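Local coordinates for protein Emp46p (PDB 2A6V) that acts as a yeast cargo receptor of the legume-like lectin family, involved in glycoprotein secretion, and carries bound potassium in its carbohydrate recognition domain, at residues L172-Q175 against C181-T184; P58-K63 against M215-G220; Q150-M155 against S206-E211; G76-T81 against L121-T126. All blocks are in the same frame, centred on the assembly; numbering follows the deposited sequence.

Overall arrangement
Emp46p folds as a beta sandwich of two antiparallel sheets. Contact 1 is partly buried. It pairs the hairpin strands at one margin of the sheet that also holds strand 209-218, and its chemistry is backbone bonding with leucine and phenylalanine packing. Contacts 2 and 3 are buried and lie at the two ends of strand 209-218, on opposite sides of the chain's centre, about 28 Å between centres. Contact 2 joins a methyl-on-ring packing to a tyrosine-aspartate bond, whereas contact 3 gathers a carboxylate, a water and two rings. Contact 4 is a surface salt bridge about 9 Å from contact 3, centre to centre; Glu123 links the two through the backbone of 150-155.

Contact 1 of 4, residues L172-Q175 against C181-T184; sequences LKLQ and CFQT
A classic beta bulge marks the hairpin of strands 171-176 and 179-184, where Cys181 and Phe182 both face Leu174. Leu174 O takes the N-H of Cys181 at 2.8 Å. The same oxygen has a weak, longer bond from Phe182 N. The hydrogen-bonded pairs Leu174-Phe182 and Leu172-Thr184 flank the non-hydrogen-bonded pair Lys173-Gln183. Leu172 N bonds to Thr184 O at 2.8 Å.

Leu172, Leu174 and Phe182 put their side chains on one face of the sheet. The phenyl group stands between its backbone N and carbonyl carbon (chi1 66°), which turns one ring face to Leu174 CB. That atom sits over the face, 3.7 Å from the centroid of the Phe182 ring, in a CH-pi contact. Leu172 CD2 approaches Phe182 CE1 obliquely at 3.8 Å. In the beta sandwich this pair lies at the margin of its sheet, with 179-184 outermost, and the Phe182 side chain also reaches Ala127 of the other sheet. The disulfide of Cys181 with Cys147 ties the two sheets covalently. On the opposite face Lys173 and Gln183 run alongside each other, with Lys173 CD 3.7 Å from Gln183 OE1.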
loop_
_atom_site.group_PDB
_atom_site.type_symbol
_atom_site.label_atom_id
_atom_site.label_comp_id
_atom_site.label_asym_id
_atom_site.label_seq_id
_atom_site.Cartn_x
_atom_site.Cartn_y
_atom_site.Cartn_z
ATOM N N LEU A 172 -6.927 -10.739 -10.207
ATOM C CA LEU A 172 -6.062 -10.135 -9.204
ATOM C C LEU A 172 -6.046 -11.052 -7.984
ATOM O O LEU A 172 -7.100 -11.422 -7.447
ATOM C CB LEU A 172 -6.589 -8.766 -8.819
ATOM C CG LEU A 172 -5.632 -7.936 -7.958
ATOM C CD1 LEU A 172 -5.811 -6.479 -8.263
ATOM C CD2 LEU A 172 -5.847 -8.219 -6.450
ATOM N N LYS A 173 -4.850 -11.444 -7.561
ATOM C CA LYS A 173 -4.652 -12.220 -6.355
ATOM C C LYS A 173 -3.859 -11.397 -5.353
ATOM O O LYS A 173 -2.895 -10.731 -5.710
ATOM C CB LYS A 173 -3.878 -13.491 -6.680
ATOM C CG LYS A 173 -3.681 -14.437 -5.556
ATOM C CD LYS A 173 -3.387 -15.835 -6.091
ATOM C CE LYS A 173 -1.991 -15.936 -6.625
ATOM N NZ LYS A 173 -1.720 -17.345 -7.033
ATOM N N LEU A 174 -4.260 -11.471 -4.103
ATOM C CA LEU A 174 -3.573 -10.773 -3.040
ATOM C C LEU A 174 -3.159 -11.794 -2.024
ATOM O O LEU A 174 -4.014 -12.434 -1.398
ATOM C CB LEU A 174 -4.512 -9.735 -2.419
ATOM C CG LEU A 174 -3.913 -8.625 -1.558
ATOM C CD1 LEU A 174 -3.364 -9.139 -0.298
ATOM C CD2 LEU A 174 -2.867 -7.821 -2.346
ATOM N N GLN A 175 -1.855 -11.968 -1.842
ATOM C CA GLN A 175 -1.318 -12.872 -0.832
ATOM C C GLN A 175 -0.643 -12.086 0.281
ATOM O O GLN A 175 -0.058 -11.039 0.048
ATOM C CB GLN A 175 -0.282 -13.816 -1.449
ATOM C CG GLN A 175 -0.802 -14.730 -2.556
ATOM C CD GLN A 175 0.342 -15.327 -3.340
ATOM O OE1 GLN A 175 0.897 -14.682 -4.223
ATOM N NE2 GLN A 175 0.721 -16.542 -2.993
ATOM N N CYS A 181 -5.118 -14.145 0.564
ATOM C CA CYS A 181 -6.055 -13.312 1.306
ATOM C C CYS A 181 -7.364 -13.226 0.512
ATOM O O CYS A 181 -8.451 -13.510 1.053
ATOM C CB CYS A 181 -5.423 -11.940 1.547
ATOM S SG CYS A 181 -6.474 -10.735 2.389
ATOM N N PHE A 182 -7.273 -12.869 -0.755
ATOM C CA PHE A 182 -8.414 -12.888 -1.648
ATOM C C PHE A 182 -7.999 -12.968 -3.102
ATOM O O PHE A 182 -6.842 -12.708 -3.449
ATOM C CB PHE A 182 -9.323 -11.673 -1.426
ATOM C CG PHE A 182 -8.687 -10.356 -1.795
ATOM C CD1 PHE A 182 -8.730 -9.885 -3.089
ATOM C CD2 PHE A 182 -8.107 -9.556 -0.815
ATOM C CE1 PHE A 182 -8.147 -8.658 -3.418
ATOM C CE2 PHE A 182 -7.531 -8.347 -1.139
ATOM C CZ PHE A 182 -7.561 -7.901 -2.436
ATOM N N GLN A 183 -8.942 -13.362 -3.953
ATOM C CA GLN A 183 -8.792 -13.269 -5.401
ATOM C C GLN A 183 -10.067 -12.653 -5.953
ATOM O O GLN A 183 -11.144 -12.802 -5.362
ATOM C CB GLN A 183 -8.541 -14.633 -6.066
ATOM C CG GLN A 183 -7.351 -15.393 -5.526
ATOM C CD GLN A 183 -6.987 -16.610 -6.374
ATOM O OE1 GLN A 183 -6.698 -16.482 -7.565
ATOM N NE2 GLN A 183 -6.983 -17.787 -5.748
ATOM N N THR A 184 -9.937 -11.932 -7.047
ATOM C CA THR A 184 -11.057 -11.176 -7.600
ATOM C C THR A 184 -10.819 -10.888 -9.070
ATOM O O THR A 184 -9.679 -10.891 -9.540
ATOM C CB THR A 184 -11.232 -9.843 -6.832
ATOM O OG1 THR A 184 -12.348 -9.107 -7.354
ATOM C CG2 THR A 184 -10.028 -8.913 -7.025
#

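Contact 2 of 4, residues P58-K63 against M215-G220; sequences PEYSIK and MKLYDG
The Tyr60 ring carries Leu217 CD1 over the centre of one face, and Asp219 OD1 lies at its edge, near the ring plane. Leu217 CD1 is 3.9 Å from the centroid of the Tyr60 ring and nearly on its normal, a clear CH-pi contact. The second methyl of the leucine reaches toward the hydroxyl end, with Leu217 CD2 3.6 Å from Tyr60 CE1. With CG anti to the backbone N (chi1 -173°), Tyr60 extends from its loop toward strand 209-218.

The hydroxyl gives its hydrogen to the carboxylate: Tyr60 OH to Asp219 OD1 is 2.6 Å. The oxygen is met on its anti side, 30° out of the carboxylate plane. The ring and carboxylate planes are 24° apart. Asn8 ND2 also bonds to Asp219 OD1, giving that oxygen a second donor.

The contact joins the loop between strands 51-56 and 66-75 to the end of strand 209-218 in the beta sandwich. Those two earlier strands belong to different sheets, and Tyr60 and Leu217 both touch Ile197 of strand 196-202. Tyr11 meets the Tyr60 ring edge-to-face.

The leucine is buried, while Asp219 is exposed. Hence the ring lies against an apolar side chain as its hydroxyl reaches a carboxylate at the protein surface. The short bond and the two donors would probably favour a charged Asp219.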
loop_
_atom_site.group_PDB
_atom_site.type_symbol
_atom_site.label_atom_id
_atom_site.label_comp_id
_atom_site.label_asym_id
_atom_site.label_seq_id
_atom_site.Cartn_x
_atom_site.Cartn_y
_atom_site.Cartn_z
ATOM N N PRO A 58 6.520 8.188 -11.445
ATOM C CA PRO A 58 6.010 7.814 -12.772
ATOM C C PRO A 58 4.750 6.971 -12.637
ATOM O O PRO A 58 4.677 6.119 -11.752
ATOM C CB PRO A 58 7.135 6.973 -13.357
ATOM C CG PRO A 58 7.823 6.382 -12.199
ATOM C CD PRO A 58 7.691 7.384 -11.086
ATOM N N GLU A 59 3.765 7.224 -13.484
ATOM C CA GLU A 59 2.621 6.322 -13.603
ATOM C C GLU A 59 3.066 5.049 -14.303
ATOM O O GLU A 59 3.941 5.077 -15.165
ATOM C CB GLU A 59 1.487 6.977 -14.396
ATOM C CG GLU A 59 0.979 8.239 -13.744
ATOM C CD GLU A 59 -0.378 8.665 -14.245
ATOM O OE1 GLU A 59 -0.624 8.558 -15.463
ATOM O OE2 GLU A 59 -1.184 9.128 -13.406
ATOM N N TYR A 60 2.461 3.931 -13.919
ATOM C CA TYR A 60 2.778 2.627 -14.500
ATOM C C TYR A 60 1.727 2.187 -15.518
ATOM O O TYR A 60 0.538 2.247 -15.252
ATOM C CB TYR A 60 2.850 1.576 -13.395
ATOM C CG TYR A 60 3.327 0.231 -13.884
ATOM C CD1 TYR A 60 4.655 0.023 -14.183
ATOM C CD2 TYR A 60 2.442 -0.840 -14.048
ATOM C CE1 TYR A 60 5.109 -1.199 -14.627
ATOM C CE2 TYR A 60 2.893 -2.077 -14.487
ATOM C CZ TYR A 60 4.230 -2.253 -14.781
ATOM O OH TYR A 60 4.699 -3.474 -15.211
ATOM N N SER A 61 2.187 1.744 -16.684
ATOM C CA SER A 61 1.326 1.147 -17.694
ATOM C C SER A 61 1.698 -0.330 -17.848
ATOM O O SER A 61 2.857 -0.665 -18.076
ATOM C CB SER A 61 1.466 1.904 -19.024
ATOM O OG SER A 61 0.940 3.220 -18.904
ATOM N N ILE A 62 0.711 -1.209 -17.684
ATOM C CA ILE A 62 0.958 -2.650 -17.748
ATOM C C ILE A 62 1.209 -3.079 -19.182
ATOM O O ILE A 62 0.589 -2.559 -20.105
ATOM C CB ILE A 62 -0.248 -3.439 -17.181
ATOM C CG1 ILE A 62 -0.205 -3.439 -15.658
ATOM C CG2 ILE A 62 -0.277 -4.889 -17.708
ATOM C CD1 ILE A 62 -1.440 -3.988 -15.030
ATOM N N LYS A 63 2.115 -4.034 -19.347
ATOM C CA LYS A 63 2.326 -4.701 -20.625
ATOM C C LYS A 63 1.347 -5.884 -20.722
ATOM O O LYS A 63 0.283 -5.746 -21.316
ATOM C CB LYS A 63 3.794 -5.122 -20.761
ATOM C CG LYS A 63 4.303 -5.246 -22.203
ATOM C CD LYS A 63 3.752 -6.482 -22.931
ATOM C CE LYS A 63 4.814 -7.204 -23.781
ATOM N NZ LYS A 63 4.594 -7.026 -25.255
ATOM N N MET A 215 10.171 -2.798 -1.501
ATOM C CA MET A 215 9.096 -2.794 -2.494
ATOM C C MET A 215 9.660 -3.114 -3.868
ATOM O O MET A 215 10.651 -2.522 -4.281
ATOM C CB MET A 215 8.346 -1.457 -2.514
ATOM C CG MET A 215 7.170 -1.400 -3.529
ATOM S SD MET A 215 7.716 -1.054 -5.228
ATOM C CE MET A 215 6.193 -0.992 -6.096
ATOM N N LYS A 216 9.075 -4.086 -4.545
ATOM C CA LYS A 216 9.484 -4.488 -5.883
ATOM C C LYS A 216 8.268 -4.583 -6.770
ATOM O O LYS A 216 7.211 -5.051 -6.339
ATOM C CB LYS A 216 10.164 -5.853 -5.859
ATOM C CG LYS A 216 11.482 -5.906 -5.132
ATOM C CD LYS A 216 12.095 -7.310 -5.180
ATOM C CE LYS A 216 13.465 -7.360 -4.519
ATOM N NZ LYS A 216 13.942 -8.757 -4.290
ATOM N N LEU A 217 8.400 -4.143 -8.003
ATOM C CA LEU A 217 7.402 -4.376 -9.021
ATOM C C LEU A 217 8.052 -5.224 -10.098
ATOM O O LEU A 217 9.219 -5.015 -10.423
ATOM C CB LEU A 217 6.866 -3.073 -9.624
ATOM C CG LEU A 217 5.869 -3.230 -10.783
ATOM C CD1 LEU A 217 4.898 -2.085 -10.807
ATOM C CD2 LEU A 217 6.549 -3.376 -12.183
ATOM N N TYR A 218 7.295 -6.173 -10.640
ATOM C CA TYR A 218 7.736 -7.022 -11.743
ATOM C C TYR A 218 6.758 -6.880 -12.892
ATOM O O TYR A 218 5.544 -6.846 -12.701
ATOM C CB TYR A 218 7.801 -8.507 -11.336
ATOM C CG TYR A 218 8.628 -8.851 -10.124
ATOM C CD1 TYR A 218 9.866 -9.483 -10.247
ATOM C CD2 TYR A 218 8.165 -8.577 -8.837
ATOM C CE1 TYR A 218 10.619 -9.801 -9.120
ATOM C CE2 TYR A 218 8.903 -8.894 -7.724
ATOM C CZ TYR A 218 10.124 -9.502 -7.863
ATOM O OH TYR A 218 10.844 -9.804 -6.726
ATOM N N ASP A 219 7.288 -6.852 -14.105
ATOM C CA ASP A 219 6.478 -6.687 -15.300
ATOM C C ASP A 219 5.887 -8.041 -15.723
ATOM O O ASP A 219 5.846 -8.374 -16.905
ATOM C CB ASP A 219 7.330 -6.135 -16.455
ATOM C CG ASP A 219 7.843 -4.720 -16.223
ATOM O OD1 ASP A 219 7.226 -3.916 -15.489
ATOM O OD2 ASP A 219 8.871 -4.306 -16.795
ATOM N N GLY A 220 5.433 -8.830 -14.759
ATOM C CA GLY A 220 4.830 -10.114 -15.047
ATOM C C GLY A 220 4.357 -10.820 -13.788
ATOM O O GLY A 220 4.535 -10.320 -12.679
#

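Contact 3 of 4, residues Q150-M155 against S206-E211; sequences QYQDSM and SKESFE
Glu208 OE1 accepts a hydrogen bond from a water at 2.8 Å and a weak one from Gln152 NE2 at 3.5 Å. The water also accepts from Tyr151 OH, 2.6 Å away, and has a weak bond from Gln152 NE2. It therefore bridges the tyrosine to the carboxylate. These groups join the loop that follows strand 145-148 to the start of strand 209-218, at one end of the beta sandwich.

The other carboxylate oxygen, Glu208 OE2, is bonded to Ser74 OG of strand 66-75. It also lies at the edge of the Tyr151 ring, near the ring plane and 3.5 Å from Tyr151 CE1. The carboxylate and phenol planes are almost parallel, 4° apart. Glu208 gets there by an extended chain, with CG anti to the backbone N (chi1 -168°).

The Gln152 amide is turned steeply from the carboxylate, its plane 68° away. Its strongest polar partner is Gly79, whose N-H bonds to Gln152 OE1. The oxygen end of the amide is thus held by Gly79, while the nitrogen end makes the weak bonds to Glu208 and the water.

Apolar atoms close the arrangement. Glu208 CG lies 3.7 Å above the plane of the Phe210 ring, toward its rim. Both Tyr151 and Phe210 also touch Ser74. Tyr151 CE1 comes to the edge of the Phe210 ring, 4.1 Å from Phe210 CE1.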
loop_
_atom_site.group_PDB
_atom_site.type_symbol
_atom_site.label_atom_id
_atom_site.label_comp_id
_atom_site.label_asym_id
_atom_site.label_seq_id
_atom_site.Cartn_x
_atom_site.Cartn_y
_atom_site.Cartn_z
ATOM N N GLN A 150 -2.981 -10.878 11.208
ATOM C CA GLN A 150 -2.297 -10.316 12.370
ATOM C C GLN A 150 -1.066 -9.526 11.912
ATOM O O GLN A 150 -0.167 -10.067 11.258
ATOM C CB GLN A 150 -1.881 -11.416 13.352
ATOM C CG GLN A 150 -1.441 -10.881 14.684
ATOM C CD GLN A 150 -1.092 -11.951 15.701
ATOM O OE1 GLN A 150 -0.731 -11.627 16.828
ATOM N NE2 GLN A 150 -1.240 -13.209 15.333
ATOM N N TYR A 151 -1.046 -8.247 12.249
ATOM C CA TYR A 151 0.073 -7.358 11.870
ATOM C C TYR A 151 0.620 -6.510 13.052
ATOM O O TYR A 151 1.774 -6.109 12.999
ATOM C CB TYR A 151 -0.302 -6.436 10.681
ATOM C CG TYR A 151 -1.330 -5.416 11.046
ATOM C CD1 TYR A 151 -0.959 -4.210 11.625
ATOM C CD2 TYR A 151 -2.688 -5.677 10.872
ATOM C CE1 TYR A 151 -1.910 -3.267 12.013
ATOM C CE2 TYR A 151 -3.657 -4.757 11.253
ATOM C CZ TYR A 151 -3.261 -3.540 11.815
ATOM O OH TYR A 151 -4.199 -2.620 12.253
ATOM N N GLN A 152 -0.155 -6.198 14.083
ATOM C CA GLN A 152 0.336 -5.264 15.091
ATOM C C GLN A 152 1.500 -5.850 15.859
ATOM O O GLN A 152 1.513 -7.037 16.206
ATOM C CB GLN A 152 -0.745 -4.840 16.077
ATOM C CG GLN A 152 -1.811 -3.948 15.487
ATOM C CD GLN A 152 -2.620 -3.295 16.567
ATOM O OE1 GLN A 152 -2.997 -3.958 17.544
ATOM N NE2 GLN A 152 -2.918 -2.017 16.404
ATOM N N ASP A 153 2.458 -4.975 16.116
ATOM C CA ASP A 153 3.571 -5.196 17.041
ATOM C C ASP A 153 4.371 -6.470 16.711
ATOM O O ASP A 153 4.449 -7.427 17.491
ATOM C CB ASP A 153 3.092 -5.148 18.489
ATOM C CG ASP A 153 4.234 -5.006 19.473
ATOM O OD1 ASP A 153 5.325 -4.535 19.075
ATOM O OD2 ASP A 153 4.125 -5.363 20.657
ATOM N N SER A 154 4.972 -6.427 15.534
ATOM C CA SER A 154 5.845 -7.493 15.016
ATOM C C SER A 154 7.129 -6.900 14.494
ATOM O O SER A 154 7.097 -6.017 13.650
ATOM C CB SER A 154 5.152 -8.240 13.883
ATOM O OG SER A 154 5.947 -9.336 13.465
ATOM N N MET A 155 8.263 -7.369 15.007
ATOM C CA MET A 155 9.552 -7.118 14.369
ATOM C C MET A 155 9.653 -7.863 13.047
ATOM O O MET A 155 10.319 -7.432 12.105
ATOM C CB MET A 155 10.706 -7.584 15.274
ATOM C CG MET A 155 10.802 -6.914 16.621
ATOM S SD MET A 155 12.140 -7.681 17.579
ATOM C CE MET A 155 11.427 -9.227 18.073
ATOM N N SER A 206 -0.446 6.583 20.578
ATOM C CA SER A 206 0.205 5.343 21.011
ATOM C C SER A 206 1.445 5.002 20.173
ATOM O O SER A 206 2.178 4.083 20.505
ATOM C CB SER A 206 -0.787 4.175 20.983
ATOM O OG SER A 206 -1.962 4.457 21.739
ATOM N N LYS A 207 1.657 5.717 19.069
ATOM C CA LYS A 207 2.930 5.705 18.346
ATOM C C LYS A 207 3.210 4.401 17.607
ATOM O O LYS A 207 4.359 4.015 17.435
ATOM C CB LYS A 207 4.096 6.049 19.288
ATOM C CG LYS A 207 5.051 7.099 18.729
ATOM C CD LYS A 207 6.326 7.227 19.586
ATOM C CE LYS A 207 7.601 7.275 18.751
ATOM N NZ LYS A 207 7.847 6.065 17.891
ATOM N N GLU A 208 2.155 3.740 17.128
ATOM C CA GLU A 208 2.331 2.598 16.231
ATOM C C GLU A 208 3.299 2.963 15.103
ATOM O O GLU A 208 3.167 4.007 14.464
ATOM C CB GLU A 208 0.984 2.159 15.624
ATOM C CG GLU A 208 1.053 0.818 14.923
ATOM C CD GLU A 208 -0.317 0.163 14.673
ATOM O OE1 GLU A 208 -1.387 0.762 14.941
ATOM O OE2 GLU A 208 -0.311 -0.988 14.211
ATOM N N SER A 209 4.281 2.107 14.854
ATOM C CA SER A 209 5.301 2.397 13.858
ATOM C C SER A 209 5.052 1.564 12.609
ATOM O O SER A 209 5.408 0.381 12.552
ATOM C CB SER A 209 6.704 2.141 14.420
ATOM O OG SER A 209 7.675 2.599 13.483
ATOM N N PHE A 210 4.441 2.184 11.614
ATOM C CA PHE A 210 4.225 1.540 10.324
ATOM C C PHE A 210 5.447 1.747 9.464
ATOM O O PHE A 210 5.866 2.880 9.242
ATOM C CB PHE A 210 2.983 2.113 9.635
ATOM C CG PHE A 210 1.694 1.789 10.349
ATOM C CD1 PHE A 210 1.174 0.503 10.306
ATOM C CD2 PHE A 210 1.017 2.756 11.066
ATOM C CE1 PHE A 210 -0.019 0.194 10.925
ATOM C CE2 PHE A 210 -0.186 2.437 11.713
ATOM C CZ PHE A 210 -0.685 1.145 11.625
ATOM N N GLU A 211 6.004 0.652 8.970
ATOM C CA GLU A 211 7.326 0.656 8.329
ATOM C C GLU A 211 7.319 -0.090 7.016
ATOM O O GLU A 211 6.651 -1.116 6.889
ATOM C CB GLU A 211 8.367 0.055 9.253
ATOM C CG GLU A 211 8.315 0.644 10.651
ATOM C CD GLU A 211 9.409 0.182 11.581
ATOM O OE1 GLU A 211 10.243 -0.651 11.169
ATOM O OE2 GLU A 211 9.448 0.665 12.725
HETATM O O HOH W 1 -3.441 -0.367 13.388
#

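Contact 4 of 4, residues G76-T81 against L121-T126; sequences GFRGST and LGESVT
Arg78 sets the end of its guanidinium against the carboxylate of Glu123, with NH1 and NH2 each meeting a different oxygen. Arg78 NH1 to Glu123 OE2 is 2.8 Å, and the N-H points almost straight at the acceptor (174°). This oxygen lies in the guanidinium plane but is met on its syn side, 28° out of the carboxylate plane. The second bond, Arg78 NH2 to Glu123 OE1, is 3.0 Å and more bent. Here the syn lone pair is used, and the oxygen is tilted from the guanidinium plane. The two flat groups are turned 44° from each other, so the two-nitrogen, end-on salt bridge is not coplanar.

A bend at chi3 of the arginine and an extended glutamate chain bring the two charged ends together. The pair crosses between the loop after strand 66-75 and the corner before strand 124-131, two strands from different sheets of the beta sandwich. Both side chains also grip the segment 150-155. Glu123 OE1 accepts from the backbone N-H groups of Tyr151 and Gln152, and Arg78 NH2 donates to Gln152 O. Just past the corner, Ser124 OG donates to Gly122 O at 2.8 Å.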
loop_
_atom_site.group_PDB
_atom_site.type_symbol
_atom_site.label_atom_id
_atom_site.label_comp_id
_atom_site.label_asym_id
_atom_site.label_seq_id
_atom_site.Cartn_x
_atom_site.Cartn_y
_atom_site.Cartn_z
ATOM N N GLY A 76 5.700 -1.854 17.772
ATOM C CA GLY A 76 5.682 -1.006 18.944
ATOM C C GLY A 76 4.368 -0.801 19.665
ATOM O O GLY A 76 4.350 -0.275 20.784
ATOM N N PHE A 77 3.264 -1.184 19.032
ATOM C CA PHE A 77 1.964 -0.987 19.624
ATOM C C PHE A 77 0.974 -2.061 19.234
ATOM O O PHE A 77 0.760 -2.319 18.054
ATOM C CB PHE A 77 1.354 0.362 19.239
ATOM C CG PHE A 77 -0.018 0.570 19.814
ATOM C CD1 PHE A 77 -0.191 0.698 21.193
ATOM C CD2 PHE A 77 -1.146 0.595 18.997
ATOM C CE1 PHE A 77 -1.447 0.870 21.737
ATOM C CE2 PHE A 77 -2.401 0.772 19.551
ATOM C CZ PHE A 77 -2.551 0.901 20.915
ATOM N N ARG A 78 0.341 -2.657 20.240
ATOM C CA ARG A 78 -0.788 -3.550 20.020
ATOM C C ARG A 78 -1.899 -3.068 20.920
ATOM O O ARG A 78 -1.716 -2.938 22.125
ATOM C CB ARG A 78 -0.419 -4.995 20.348
ATOM C CG ARG A 78 -1.609 -5.942 20.332
ATOM C CD ARG A 78 -1.251 -7.426 20.272
ATOM N NE ARG A 78 -0.756 -7.818 18.956
ATOM C CZ ARG A 78 -1.527 -8.037 17.894
ATOM N NH1 ARG A 78 -2.838 -7.898 17.982
ATOM N NH2 ARG A 78 -0.994 -8.373 16.740
ATOM N N GLY A 79 -3.047 -2.789 20.317
ATOM C CA GLY A 79 -4.218 -2.333 21.020
ATOM C C GLY A 79 -5.115 -1.518 20.116
ATOM O O GLY A 79 -4.845 -1.332 18.929
ATOM N N SER A 80 -6.159 -0.975 20.725
ATOM C CA SER A 80 -7.195 -0.278 19.995
ATOM C C SER A 80 -6.638 1.013 19.387
ATOM O O SER A 80 -5.892 1.739 20.026
ATOM C CB SER A 80 -8.367 0.020 20.941
ATOM O OG SER A 80 -9.431 0.647 20.263
ATOM N N THR A 81 -7.017 1.265 18.138
ATOM C CA THR A 81 -6.580 2.438 17.403
ATOM C C THR A 81 -7.340 2.495 16.093
ATOM O O THR A 81 -7.793 1.465 15.596
ATOM C CB THR A 81 -5.058 2.344 17.116
ATOM O OG1 THR A 81 -4.639 3.492 16.379
ATOM C CG2 THR A 81 -4.692 1.145 16.201
ATOM N N LEU A 121 -14.418 -6.667 11.743
ATOM C CA LEU A 121 -13.498 -7.819 11.602
ATOM C C LEU A 121 -12.336 -7.806 12.586
ATOM O O LEU A 121 -11.678 -8.839 12.843
ATOM C CB LEU A 121 -12.889 -7.837 10.216
ATOM C CG LEU A 121 -13.807 -8.005 9.018
ATOM C CD1 LEU A 121 -13.009 -7.772 7.736
ATOM C CD2 LEU A 121 -14.438 -9.362 9.025
ATOM N N GLY A 122 -12.011 -6.623 13.081
ATOM C CA GLY A 122 -10.776 -6.417 13.790
ATOM C C GLY A 122 -9.597 -6.439 12.825
ATOM O O GLY A 122 -9.698 -6.011 11.685
ATOM N N GLU A 123 -8.499 -6.975 13.327
ATOM C CA GLU A 123 -7.192 -6.970 12.670
ATOM C C GLU A 123 -7.273 -7.699 11.330
ATOM O O GLU A 123 -7.553 -8.899 11.271
ATOM C CB GLU A 123 -6.217 -7.637 13.612
ATOM C CG GLU A 123 -4.809 -7.146 13.504
ATOM C CD GLU A 123 -3.898 -7.649 14.613
ATOM O OE1 GLU A 123 -2.691 -7.439 14.441
ATOM O OE2 GLU A 123 -4.343 -8.259 15.624
ATOM N N SER A 124 -7.112 -6.963 10.239
ATOM C CA SER A 124 -7.502 -7.458 8.934
ATOM C C SER A 124 -6.901 -6.698 7.770
ATOM O O SER A 124 -6.372 -5.590 7.956
ATOM C CB SER A 124 -9.038 -7.412 8.801
ATOM O OG SER A 124 -9.499 -6.076 8.895
ATOM N N VAL A 125 -6.976 -7.322 6.585
ATOM C CA VAL A 125 -6.826 -6.695 5.294
ATOM C C VAL A 125 -8.229 -6.505 4.738
ATOM O O VAL A 125 -8.997 -7.460 4.652
ATOM C CB VAL A 125 -6.001 -7.584 4.312
ATOM C CG1 VAL A 125 -5.860 -6.932 2.965
ATOM C CG2 VAL A 125 -4.644 -7.900 4.874
ATOM N N THR A 126 -8.568 -5.287 4.374
ATOM C CA THR A 126 -9.814 -4.984 3.668
ATOM C C THR A 126 -9.514 -4.228 2.403
ATOM O O THR A 126 -8.653 -3.337 2.405
ATOM C CB THR A 126 -10.823 -4.218 4.553
ATOM O OG1 THR A 126 -10.175 -3.135 5.251
ATOM C CG2 THR A 126 -11.399 -5.147 5.628
#